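HmuY protein (Prevotella intermedia, PDB 6R2H) probably binds heme as a hemophore-like relative of Porphyromonas gingivalis HmuY, and is captured here without heme. Local coordinates at residues T88-T91 with K95-A98; G137-S142 with K181-D186; D16-I21 with A110-D115; I21-G26 with A166-K171. One frame throughout, in Å; residues are numbered along the deposited sequence.

How the contacts relate
Contacts 2, 3 and 4 join parts of this all-beta protein to its large antiparallel sheet, while contact 1 folds one surface loop on itself. Contacts 2 and 4 adjoin: their strands 181-190 and 165-174 are sheet neighbours, with probable hydrogen bonds from Ser184 O to Lys171 N and from Asp186 O to Lys169 N (each 2.8 Å), and the contact centres lie about 12 Å apart. Contact 1 sits about 14 Å from contact 4, centre to centre, and reaches it where Lys169 NZ meets Thr91 O. Contacts 3 and 4 share Ile21, whose CD1 also packs on Phe185 CE2 of contact 2. Contacts 1 and 3 are farthest apart, about 29 Å between centres. No heme is bound.

Contact 1. Residues T88-T91 with K95-A98; sequences TGET and KINA
Glu90 meets Lys95 and Ile96 at the surface, within the irregular loop that joins strands 83-87 and 105-115, and an ST turn at Thr88 shapes the first half of the contact. The aliphatic part of Glu90 does the apolar touching: its CG lies 3.9 Å from CG2 of Ile96, the two side chains running antiparallel alongside each other. The Glu90 and Lys95 side chains cross at about a right angle, with Glu90 CD 4.1 Å from Lys95 CB. The lysine then bends at chi3 and its amino end turns off from the glutamate; NZ stays 5.2 Å from Glu90 OE2, too far for a salt bridge, although the opposite charges may still attract weakly.

A bend at chi2 (59°) turns the glutamate back on its own chain, where OE2 accepts from Thr91 N at 3.2 Å, met from above the carboxylate plane and 36° out of it, and also from Asp92 N. Farther out, Thr88 OG1 is bonded to Val155 O, and backbone bonds from Thr88 and Glu90 to Val155 tie the turn to strand 155-160. Lys188 NZ bonds to Ile96 O. Within the ST turn, Glu90 N donates to Thr88 OG1 over 3.0 Å.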
loop_
_atom_site.group_PDB
_atom_site.type_symbol
_atom_site.label_atom_id
_atom_site.label_comp_id
_atom_site.label_asym_id
_atom_site.label_seq_id
_atom_site.Cartn_x
_atom_site.Cartn_y
_atom_site.Cartn_z
ATOM N N THR A 88 -6.477 13.775 -5.270
ATOM C CA THR A 88 -6.995 14.978 -5.914
ATOM C C THR A 88 -8.338 14.658 -6.568
ATOM O O THR A 88 -8.773 13.501 -6.547
ATOM C CB THR A 88 -6.042 15.531 -6.984
ATOM O OG1 THR A 88 -6.232 14.744 -8.160
ATOM C CG2 THR A 88 -4.584 15.522 -6.568
ATOM N N GLY A 89 -8.957 15.685 -7.173
ATOM C CA GLY A 89 -10.189 15.523 -7.932
ATOM C C GLY A 89 -9.939 15.271 -9.422
ATOM O O GLY A 89 -10.878 15.014 -10.175
ATOM N N GLU A 90 -8.673 15.372 -9.857
ATOM C CA GLU A 90 -8.304 15.137 -11.245
ATOM C C GLU A 90 -8.332 13.637 -11.534
ATOM O O GLU A 90 -7.908 12.838 -10.705
ATOM C CB GLU A 90 -6.917 15.725 -11.509
ATOM C CG GLU A 90 -6.494 15.693 -12.961
ATOM C CD GLU A 90 -7.451 16.457 -13.852
ATOM O OE1 GLU A 90 -7.445 17.708 -13.778
ATOM O OE2 GLU A 90 -8.211 15.791 -14.597
ATOM N N THR A 91 -8.788 13.268 -12.737
ATOM C CA THR A 91 -8.826 11.869 -13.132
ATOM C C THR A 91 -8.007 11.645 -14.403
ATOM O O THR A 91 -7.790 10.497 -14.798
ATOM C CB THR A 91 -10.261 11.329 -13.253
ATOM O OG1 THR A 91 -11.062 12.272 -13.959
ATOM C CG2 THR A 91 -10.933 11.024 -11.932
ATOM N N LYS A 95 -3.653 15.870 -17.659
ATOM C CA LYS A 95 -4.135 17.219 -17.436
ATOM C C LYS A 95 -3.519 17.796 -16.161
ATOM O O LYS A 95 -4.045 18.770 -15.625
ATOM C CB LYS A 95 -5.665 17.250 -17.422
ATOM C CG LYS A 95 -6.337 17.449 -18.776
ATOM C CD LYS A 95 -7.854 17.658 -18.706
ATOM C CE LYS A 95 -8.276 19.001 -18.131
ATOM N NZ LYS A 95 -9.744 19.222 -18.203
ATOM N N ILE A 96 -2.412 17.201 -15.679
ATOM C CA ILE A 96 -1.790 17.689 -14.451
ATOM C C ILE A 96 -0.294 17.380 -14.436
ATOM O O ILE A 96 0.108 16.259 -14.752
ATOM C CB ILE A 96 -2.525 17.138 -13.209
ATOM C CG1 ILE A 96 -1.943 17.722 -11.919
ATOM C CG2 ILE A 96 -2.553 15.610 -13.207
ATOM C CD1 ILE A 96 -2.881 17.657 -10.737
ATOM N N ASN A 97 0.519 18.368 -14.024
ATOM C CA ASN A 97 1.970 18.259 -14.113
ATOM C C ASN A 97 2.673 18.845 -12.894
ATOM O O ASN A 97 3.897 18.873 -12.845
ATOM C CB ASN A 97 2.520 18.919 -15.377
ATOM C CG ASN A 97 2.474 17.995 -16.571
ATOM O OD1 ASN A 97 3.312 17.096 -16.700
ATOM N ND2 ASN A 97 1.493 18.207 -17.436
ATOM N N ALA A 98 1.887 19.324 -11.929
ATOM C CA ALA A 98 2.422 19.751 -10.649
ATOM C C ALA A 98 1.419 19.376 -9.562
ATOM O O ALA A 98 0.238 19.170 -9.849
ATOM C CB ALA A 98 2.685 21.236 -10.680
#

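Contact 2. Residues G137-S142 with K181-D186; sequences GKWVKS and KAVSFD
Trp139 reaches Val183 and Ala182 with the far end of its six-membered ring, joining the segment just before the short strand 140-141 to strand 181-190 of the large antiparallel sheet. The contact is small and buried. Its close part is at CH2, which lies 4.1 Å from Val183 CG2 and 3.9 Å from Ala182 O. The carbonyl oxygen stands at the indole edge, near the ring plane, whereas the methyl approaches obliquely, and the tryptophan and valine side chains cross at about a right angle.

With chi1 at 75°, Trp139 CG lies between its backbone N and carbonyl carbon. From there the indole extends toward the sheet, while one face receives CG1 of Val140, 3.6 Å above the plane and offset toward the rim. The ring of Phe170 also meets the indole. On the solvent side Lys138, before the tryptophan, pairs with Glu135, and Lys141 and Ser142, after it, are exposed and make no contact with the strand.

The segments thus share an apolar touch on Val183 and a van der Waals approach to Ala182 O, with no hydrogen bond between them. The polar demand of the buried indole is met instead by Thr76 O, which accepts from NE1 and probably helps fix the rotation of the ring.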
loop_
_atom_site.group_PDB
_atom_site.type_symbol
_atom_site.label_atom_id
_atom_site.label_comp_id
_atom_site.label_asym_id
_atom_site.label_seq_id
_atom_site.Cartn_x
_atom_site.Cartn_y
_atom_site.Cartn_z
ATOM N N GLY A 137 -4.358 4.593 0.560
ATOM C CA GLY A 137 -5.152 3.395 0.767
ATOM C C GLY A 137 -6.485 3.453 0.025
ATOM O O GLY A 137 -7.085 2.416 -0.235
ATOM N N LYS A 138 -6.913 4.663 -0.361
ATOM C CA LYS A 138 -8.190 4.852 -1.026
ATOM C C LYS A 138 -8.126 4.476 -2.507
ATOM O O LYS A 138 -9.126 4.593 -3.214
ATOM C CB LYS A 138 -8.662 6.303 -0.885
ATOM C CG LYS A 138 -9.091 6.747 0.507
ATOM C CD LYS A 138 -9.364 8.226 0.529
ATOM C CE LYS A 138 -9.626 8.785 1.908
ATOM N NZ LYS A 138 -10.264 10.122 1.812
ATOM N N TRP A 139 -6.969 4.018 -2.989
ATOM C CA TRP A 139 -6.826 3.715 -4.409
ATOM C C TRP A 139 -7.806 2.626 -4.867
ATOM O O TRP A 139 -8.130 2.521 -6.054
ATOM C CB TRP A 139 -5.369 3.378 -4.751
ATOM C CG TRP A 139 -4.897 2.027 -4.307
ATOM C CD1 TRP A 139 -4.501 1.669 -3.049
ATOM C CD2 TRP A 139 -4.787 0.838 -5.111
ATOM N NE1 TRP A 139 -4.159 0.342 -3.007
ATOM C CE2 TRP A 139 -4.316 -0.193 -4.261
ATOM C CE3 TRP A 139 -5.039 0.541 -6.455
ATOM C CZ2 TRP A 139 -4.084 -1.492 -4.717
ATOM C CZ3 TRP A 139 -4.805 -0.742 -6.903
ATOM C CH2 TRP A 139 -4.332 -1.743 -6.045
ATOM N N VAL A 140 -8.251 1.806 -3.907
ATOM C CA VAL A 140 -9.341 0.870 -4.111
ATOM C C VAL A 140 -10.421 1.228 -3.102
ATOM O O VAL A 140 -10.110 1.571 -1.963
ATOM C CB VAL A 140 -8.895 -0.592 -3.926
ATOM C CG1 VAL A 140 -8.074 -1.064 -5.107
ATOM C CG2 VAL A 140 -8.138 -0.807 -2.620
ATOM N N LYS A 141 -11.676 1.181 -3.558
ATOM C CA LYS A 141 -12.826 1.452 -2.714
ATOM C C LYS A 141 -13.583 0.144 -2.545
ATOM O O LYS A 141 -13.870 -0.542 -3.533
ATOM C CB LYS A 141 -13.729 2.504 -3.363
ATOM C CG LYS A 141 -14.809 3.080 -2.455
ATOM C CD LYS A 141 -14.966 4.587 -2.582
ATOM C CE LYS A 141 -16.205 5.120 -1.898
ATOM N NZ LYS A 141 -16.450 4.424 -0.611
ATOM N N SER A 142 -13.879 -0.193 -1.285
ATOM C CA SER A 142 -14.662 -1.385 -1.015
ATOM C C SER A 142 -16.068 -1.159 -1.554
ATOM O O SER A 142 -16.619 -0.070 -1.400
ATOM C CB SER A 142 -14.673 -1.729 0.452
ATOM O OG SER A 142 -15.887 -2.376 0.807
ATOM N N LYS A 181 -4.440 -11.071 -7.084
ATOM C CA LYS A 181 -4.181 -9.685 -6.723
ATOM C C LYS A 181 -3.021 -9.107 -7.532
ATOM O O LYS A 181 -2.113 -9.838 -7.935
ATOM C CB LYS A 181 -3.875 -9.597 -5.229
ATOM C CG LYS A 181 -5.023 -10.063 -4.352
ATOM C CD LYS A 181 -4.595 -10.471 -2.953
ATOM C CE LYS A 181 -5.776 -10.628 -2.021
ATOM N NZ LYS A 181 -7.028 -10.841 -2.787
ATOM N N ALA A 182 -3.055 -7.776 -7.722
ATOM C CA ALA A 182 -2.059 -7.046 -8.492
ATOM C C ALA A 182 -2.099 -5.565 -8.130
ATOM O O ALA A 182 -3.074 -5.081 -7.567
ATOM C CB ALA A 182 -2.300 -7.226 -9.969
ATOM N N VAL A 183 -1.010 -4.859 -8.451
ATOM C CA VAL A 183 -0.939 -3.414 -8.336
ATOM C C VAL A 183 -0.420 -2.915 -9.681
ATOM O O VAL A 183 0.633 -3.363 -10.139
ATOM C CB VAL A 183 -0.028 -2.971 -7.168
ATOM C CG1 VAL A 183 0.384 -1.502 -7.250
ATOM C CG2 VAL A 183 -0.590 -3.301 -5.786
ATOM N N SER A 184 -1.191 -2.024 -10.317
ATOM C CA SER A 184 -0.858 -1.438 -11.605
ATOM C C SER A 184 -1.226 0.045 -11.594
ATOM O O SER A 184 -2.314 0.382 -11.138
ATOM C CB SER A 184 -1.604 -2.147 -12.678
ATOM O OG SER A 184 -1.104 -1.778 -13.944
ATOM N N PHE A 185 -0.324 0.926 -12.061
ATOM C CA PHE A 185 -0.624 2.350 -12.155
ATOM C C PHE A 185 0.265 3.046 -13.179
ATOM O O PHE A 185 1.310 2.530 -13.569
ATOM C CB PHE A 185 -0.460 3.053 -10.804
ATOM C CG PHE A 185 0.876 2.870 -10.122
ATOM C CD1 PHE A 185 1.944 3.721 -10.401
ATOM C CD2 PHE A 185 1.061 1.862 -9.186
ATOM C CE1 PHE A 185 3.169 3.573 -9.764
ATOM C CE2 PHE A 185 2.284 1.713 -8.548
ATOM C CZ PHE A 185 3.333 2.571 -8.834
ATOM N N ASP A 186 -0.174 4.234 -13.599
ATOM C CA ASP A 186 0.648 5.158 -14.365
ATOM C C ASP A 186 1.005 6.322 -13.459
ATOM O O ASP A 186 0.263 6.610 -12.516
ATOM C CB ASP A 186 -0.088 5.700 -15.590
ATOM C CG ASP A 186 -0.573 4.612 -16.529
ATOM O OD1 ASP A 186 0.151 3.611 -16.686
ATOM O OD2 ASP A 186 -1.680 4.764 -17.073
#

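Contact 3. Residues D16-I21 with A110-D115; sequences DSWIYI and ADIVVD
Trp18 and Ile112 meet through the indole and the tip of the isoleucine, bringing strand 17-21 of the four-stranded antiparallel sheet against strand 105-115 of the large one. Ile112 can be followed outward. Its CB bond points toward the tryptophan strand. With chi1 at 60°, CG1 lies between the backbone N and the carbonyl carbon, and the chain extends from it to CD1; neither CG1 nor the branch CG2 comes as close to the indole as that terminal methyl. CD1 approaches the ring obliquely, 3.9 Å from Trp18 NE1 and 4.0 Å from Trp18 CZ2, touching one atom of each of the two fused rings.

The indole nitrogen has a polar partner of its own, Glu33 OE1, and the neighbouring Tyr20 places its OH over one face of the ring, 3.7 Å above the plane and offset toward the rim. At the other end of the contact Asp16 CB packs on the carbonyl oxygen of Val114 at 3.5 Å, while the aspartate carboxylate turns off from the strand and accepts a weak bond from Ser17 OG.

Val114 and Asp115 both face Gly126, forming a classic beta bulge in strand 105-115. Trp18 lies beside Leu132 of strand 124-132 and Ala72 of strand 71-74, and Val114 packs on Val128, so the contact sits where the small sheet meets two adjacent strands of the large one.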
loop_
_atom_site.group_PDB
_atom_site.type_symbol
_atom_site.label_atom_id
_atom_site.label_comp_id
_atom_site.label_asym_id
_atom_site.label_seq_id
_atom_site.Cartn_x
_atom_site.Cartn_y
_atom_site.Cartn_z
ATOM N N ASP A 16 2.009 -12.046 3.577
ATOM C CA ASP A 16 3.147 -11.886 4.473
ATOM C C ASP A 16 4.218 -11.002 3.835
ATOM O O ASP A 16 5.279 -10.810 4.424
ATOM C CB ASP A 16 3.664 -13.223 5.024
ATOM C CG ASP A 16 4.229 -14.135 3.956
ATOM O OD1 ASP A 16 3.788 -14.024 2.790
ATOM O OD2 ASP A 16 5.101 -14.952 4.303
ATOM N N SER A 17 3.925 -10.433 2.659
ATOM C CA SER A 17 4.967 -9.760 1.899
ATOM C C SER A 17 4.526 -8.393 1.387
ATOM O O SER A 17 3.342 -8.084 1.297
ATOM C CB SER A 17 5.475 -10.615 0.780
ATOM O OG SER A 17 5.669 -11.952 1.206
ATOM N N TRP A 18 5.548 -7.598 1.063
ATOM C CA TRP A 18 5.456 -6.238 0.573
ATOM C C TRP A 18 6.151 -6.159 -0.784
ATOM O O TRP A 18 7.065 -6.927 -1.071
ATOM C CB TRP A 18 6.166 -5.298 1.553
ATOM C CG TRP A 18 5.426 -4.972 2.812
ATOM C CD1 TRP A 18 5.454 -5.659 3.991
ATOM C CD2 TRP A 18 4.551 -3.845 3.024
ATOM N NE1 TRP A 18 4.657 -5.041 4.925
ATOM C CE2 TRP A 18 4.090 -3.928 4.360
ATOM C CE3 TRP A 18 4.097 -2.792 2.215
ATOM C CZ2 TRP A 18 3.211 -2.992 4.900
ATOM C CZ3 TRP A 18 3.233 -1.863 2.754
ATOM C CH2 TRP A 18 2.793 -1.965 4.078
ATOM N N ILE A 19 5.743 -5.190 -1.605
ATOM C CA ILE A 19 6.608 -4.708 -2.669
ATOM C C ILE A 19 7.010 -3.266 -2.351
ATOM O O ILE A 19 6.210 -2.500 -1.821
ATOM C CB ILE A 19 5.948 -4.847 -4.051
ATOM C CG1 ILE A 19 4.710 -3.958 -4.208
ATOM C CG2 ILE A 19 5.647 -6.303 -4.364
ATOM C CD1 ILE A 19 4.212 -3.842 -5.629
ATOM N N TYR A 20 8.260 -2.919 -2.674
ATOM C CA TYR A 20 8.820 -1.597 -2.437
ATOM C C TYR A 20 9.214 -0.985 -3.779
ATOM O O TYR A 20 10.050 -1.545 -4.489
ATOM C CB TYR A 20 10.012 -1.681 -1.477
ATOM C CG TYR A 20 9.660 -2.112 -0.075
ATOM C CD1 TYR A 20 9.586 -3.457 0.259
ATOM C CD2 TYR A 20 9.399 -1.181 0.924
ATOM C CE1 TYR A 20 9.265 -3.864 1.547
ATOM C CE2 TYR A 20 9.083 -1.571 2.219
ATOM C CZ TYR A 20 9.014 -2.921 2.531
ATOM O OH TYR A 20 8.695 -3.331 3.794
ATOM N N ILE A 21 8.602 0.160 -4.121
ATOM C CA ILE A 21 8.798 0.732 -5.448
ATOM C C ILE A 21 9.630 2.004 -5.382
ATOM O O ILE A 21 9.284 2.936 -4.667
ATOM C CB ILE A 21 7.462 0.976 -6.161
ATOM C CG1 ILE A 21 6.618 -0.299 -6.141
ATOM C CG2 ILE A 21 7.709 1.476 -7.580
ATOM C CD1 ILE A 21 5.162 -0.097 -6.441
ATOM N N ALA A 110 -0.873 1.520 12.031
ATOM C CA ALA A 110 -1.949 0.660 11.567
ATOM C C ALA A 110 -1.498 -0.795 11.670
ATOM O O ALA A 110 -0.307 -1.086 11.584
ATOM C CB ALA A 110 -2.364 1.018 10.152
ATOM N N ASP A 111 -2.466 -1.692 11.867
ATOM C CA ASP A 111 -2.198 -3.121 11.854
ATOM C C ASP A 111 -2.527 -3.658 10.468
ATOM O O ASP A 111 -3.498 -3.218 9.854
ATOM C CB ASP A 111 -3.049 -3.855 12.890
ATOM C CG ASP A 111 -2.797 -3.430 14.327
ATOM O OD1 ASP A 111 -1.707 -2.900 14.587
ATOM O OD2 ASP A 111 -3.690 -3.647 15.179
ATOM N N ILE A 112 -1.702 -4.594 9.986
ATOM C CA ILE A 112 -1.965 -5.294 8.738
ATOM C C ILE A 112 -2.152 -6.779 9.048
ATOM O O ILE A 112 -1.717 -7.267 10.094
ATOM C CB ILE A 112 -0.848 -5.064 7.692
ATOM C CG1 ILE A 112 0.517 -5.557 8.189
ATOM C CG2 ILE A 112 -0.804 -3.614 7.199
ATOM C CD1 ILE A 112 1.500 -5.881 7.072
ATOM N N VAL A 113 -2.788 -7.487 8.110
ATOM C CA VAL A 113 -2.943 -8.926 8.198
ATOM C C VAL A 113 -1.787 -9.602 7.474
ATOM O O VAL A 113 -1.677 -9.458 6.260
ATOM C CB VAL A 113 -4.295 -9.367 7.605
ATOM C CG1 VAL A 113 -4.470 -10.880 7.642
ATOM C CG2 VAL A 113 -5.440 -8.694 8.341
ATOM N N VAL A 114 -0.975 -10.375 8.221
ATOM C CA VAL A 114 0.165 -11.087 7.650
ATOM C C VAL A 114 -0.126 -12.574 7.438
ATOM O O VAL A 114 0.560 -13.212 6.643
ATOM C CB VAL A 114 1.493 -10.877 8.409
ATOM C CG1 VAL A 114 2.002 -9.452 8.274
ATOM C CG2 VAL A 114 1.407 -11.291 9.866
ATOM N N ASP A 115 -1.111 -13.136 8.157
ATOM C CA ASP A 115 -1.379 -14.567 8.088
ATOM C C ASP A 115 -2.869 -14.820 8.282
ATOM O O ASP A 115 -3.402 -14.594 9.371
ATOM C CB ASP A 115 -0.607 -15.359 9.149
ATOM C CG ASP A 115 -0.645 -16.876 8.951
ATOM O OD1 ASP A 115 -1.522 -17.362 8.194
ATOM O OD2 ASP A 115 0.227 -17.567 9.532
#

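Contact 4. Residues I21-G26 with A166-K171; sequences IDLETG and ALIKFK
Leu23 sets CG anti to its carbonyl carbon (chi1 -80°), and with chi2 at 179° its CD1 is carried outward to strand 165-174, where Ala166 and Ile168 meet it. Ile168 has its CG1 likewise anti to the carbonyl carbon and sends CD1 out toward the leucine. The two side chains cross at about a right angle and touch methyl to methyl, Leu23 CD1 to Ile168 CD1 being 4.2 Å. The same leucine methyl lies closer to Ala166, 3.8 Å from its CB, so one branch bridges two residues two apart on the strand.

The turn that follows Ile21, between strands 17-21 and 28-32 of the small sheet, probably helps to position the leucine. Asp22 OD1 accepts from Glu24 N over 3.0 Å, an Asx turn in which the donor reaches the anti side, 35° out of the carboxylate plane. Gly26 N donates to Asp22 O at 2.8 Å, closing the loop back on Asp22.

Phe189 of strand 181-190 also packs on Leu23. The backbone of Leu23 finds its polar partners away from strand 165-174: its N is bonded to Asp70 OD2 and its O to Tyr187 OH. Contact between the two segments themselves therefore rests on dispersion between methyl groups, with no directional bond to fix it.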
loop_
_atom_site.group_PDB
_atom_site.type_symbol
_atom_site.label_atom_id
_atom_site.label_comp_id
_atom_site.label_asym_id
_atom_site.label_seq_id
_atom_site.Cartn_x
_atom_site.Cartn_y
_atom_site.Cartn_z
ATOM N N ILE A 21 8.602 0.160 -4.121
ATOM C CA ILE A 21 8.798 0.732 -5.448
ATOM C C ILE A 21 9.630 2.004 -5.382
ATOM O O ILE A 21 9.284 2.936 -4.667
ATOM C CB ILE A 21 7.462 0.976 -6.161
ATOM C CG1 ILE A 21 6.618 -0.299 -6.141
ATOM C CG2 ILE A 21 7.709 1.476 -7.580
ATOM C CD1 ILE A 21 5.162 -0.097 -6.441
ATOM N N ASP A 22 10.714 2.020 -6.159
ATOM C CA ASP A 22 11.478 3.230 -6.419
ATOM C C ASP A 22 10.848 3.931 -7.617
ATOM O O ASP A 22 10.962 3.455 -8.743
ATOM C CB ASP A 22 12.940 2.904 -6.722
ATOM C CG ASP A 22 13.796 4.126 -6.981
ATOM O OD1 ASP A 22 13.237 5.228 -7.163
ATOM O OD2 ASP A 22 15.036 3.967 -6.957
ATOM N N LEU A 23 10.188 5.066 -7.378
ATOM C CA LEU A 23 9.393 5.673 -8.437
ATOM C C LEU A 23 10.304 6.262 -9.515
ATOM O O LEU A 23 9.933 6.304 -10.686
ATOM C CB LEU A 23 8.420 6.698 -7.846
ATOM C CG LEU A 23 7.144 6.103 -7.235
ATOM C CD1 LEU A 23 6.260 7.185 -6.656
ATOM C CD2 LEU A 23 6.345 5.256 -8.231
ATOM N N GLU A 24 11.516 6.666 -9.103
ATOM C CA GLU A 24 12.479 7.306 -9.985
ATOM C C GLU A 24 12.953 6.329 -11.063
ATOM O O GLU A 24 13.056 6.705 -12.221
ATOM C CB GLU A 24 13.634 7.877 -9.158
ATOM C CG GLU A 24 14.601 8.740 -9.948
ATOM C CD GLU A 24 15.683 9.371 -9.082
ATOM O OE1 GLU A 24 15.951 8.837 -7.981
ATOM O OE2 GLU A 24 16.248 10.402 -9.498
ATOM N N THR A 25 13.203 5.071 -10.685
ATOM C CA THR A 25 13.815 4.086 -11.562
ATOM C C THR A 25 12.773 3.104 -12.097
ATOM O O THR A 25 13.032 2.403 -13.079
ATOM C CB THR A 25 14.924 3.318 -10.833
ATOM O OG1 THR A 25 14.353 2.464 -9.837
ATOM C CG2 THR A 25 15.966 4.235 -10.230
ATOM N N GLY A 26 11.610 3.042 -11.435
ATOM C CA GLY A 26 10.549 2.138 -11.844
ATOM C C GLY A 26 10.787 0.702 -11.385
ATOM O O GLY A 26 9.992 -0.184 -11.709
ATOM N N ALA A 166 5.318 12.937 -6.797
ATOM C CA ALA A 166 4.752 12.109 -7.852
ATOM C C ALA A 166 3.246 12.310 -7.999
ATOM O O ALA A 166 2.547 12.675 -7.054
ATOM C CB ALA A 166 5.088 10.661 -7.593
ATOM N N LEU A 167 2.759 12.032 -9.209
ATOM C CA LEU A 167 1.339 12.040 -9.514
ATOM C C LEU A 167 0.982 10.670 -10.083
ATOM O O LEU A 167 1.524 10.262 -11.114
ATOM C CB LEU A 167 1.072 13.144 -10.543
ATOM C CG LEU A 167 1.410 14.577 -10.124
ATOM C CD1 LEU A 167 1.471 15.459 -11.358
ATOM C CD2 LEU A 167 0.375 15.114 -9.141
ATOM N N ILE A 168 0.079 9.959 -9.400
ATOM C CA ILE A 168 -0.140 8.539 -9.642
ATOM C C ILE A 168 -1.619 8.315 -9.953
ATOM O O ILE A 168 -2.487 8.790 -9.222
ATOM C CB ILE A 168 0.317 7.699 -8.418
ATOM C CG1 ILE A 168 1.775 7.963 -8.030
ATOM C CG2 ILE A 168 0.030 6.211 -8.583
ATOM C CD1 ILE A 168 2.113 7.538 -6.619
ATOM N N LYS A 169 -1.901 7.550 -11.012
ATOM C CA LYS A 169 -3.257 7.109 -11.287
ATOM C C LYS A 169 -3.259 5.586 -11.384
ATOM O O LYS A 169 -2.542 5.023 -12.209
ATOM C CB LYS A 169 -3.765 7.784 -12.565
ATOM C CG LYS A 169 -5.101 7.294 -13.111
ATOM C CD LYS A 169 -5.428 7.931 -14.442
ATOM C CE LYS A 169 -6.732 7.448 -15.041
ATOM N NZ LYS A 169 -7.864 7.783 -14.149
ATOM N N PHE A 170 -4.062 4.936 -10.530
ATOM C CA PHE A 170 -4.119 3.483 -10.445
ATOM C C PHE A 170 -4.945 2.905 -11.592
ATOM O O PHE A 170 -5.949 3.481 -11.999
ATOM C CB PHE A 170 -4.573 3.059 -9.047
ATOM C CG PHE A 170 -3.543 3.350 -7.986
ATOM C CD1 PHE A 170 -2.548 2.426 -7.683
ATOM C CD2 PHE A 170 -3.533 4.572 -7.318
ATOM C CE1 PHE A 170 -1.587 2.699 -6.717
ATOM C CE2 PHE A 170 -2.568 4.854 -6.354
ATOM C CZ PHE A 170 -1.593 3.916 -6.061
ATOM N N LYS A 171 -4.498 1.760 -12.113
ATOM C CA LYS A 171 -5.172 1.070 -13.207
ATOM C C LYS A 171 -5.901 -0.190 -12.725
ATOM O O LYS A 171 -7.095 -0.298 -12.942
ATOM C CB LYS A 171 -4.219 0.763 -14.370
ATOM C CG LYS A 171 -3.402 1.930 -14.914
ATOM C CD LYS A 171 -4.116 2.781 -15.960
ATOM C CE LYS A 171 -5.068 3.807 -15.369
ATOM N NZ LYS A 171 -6.218 4.116 -16.258
#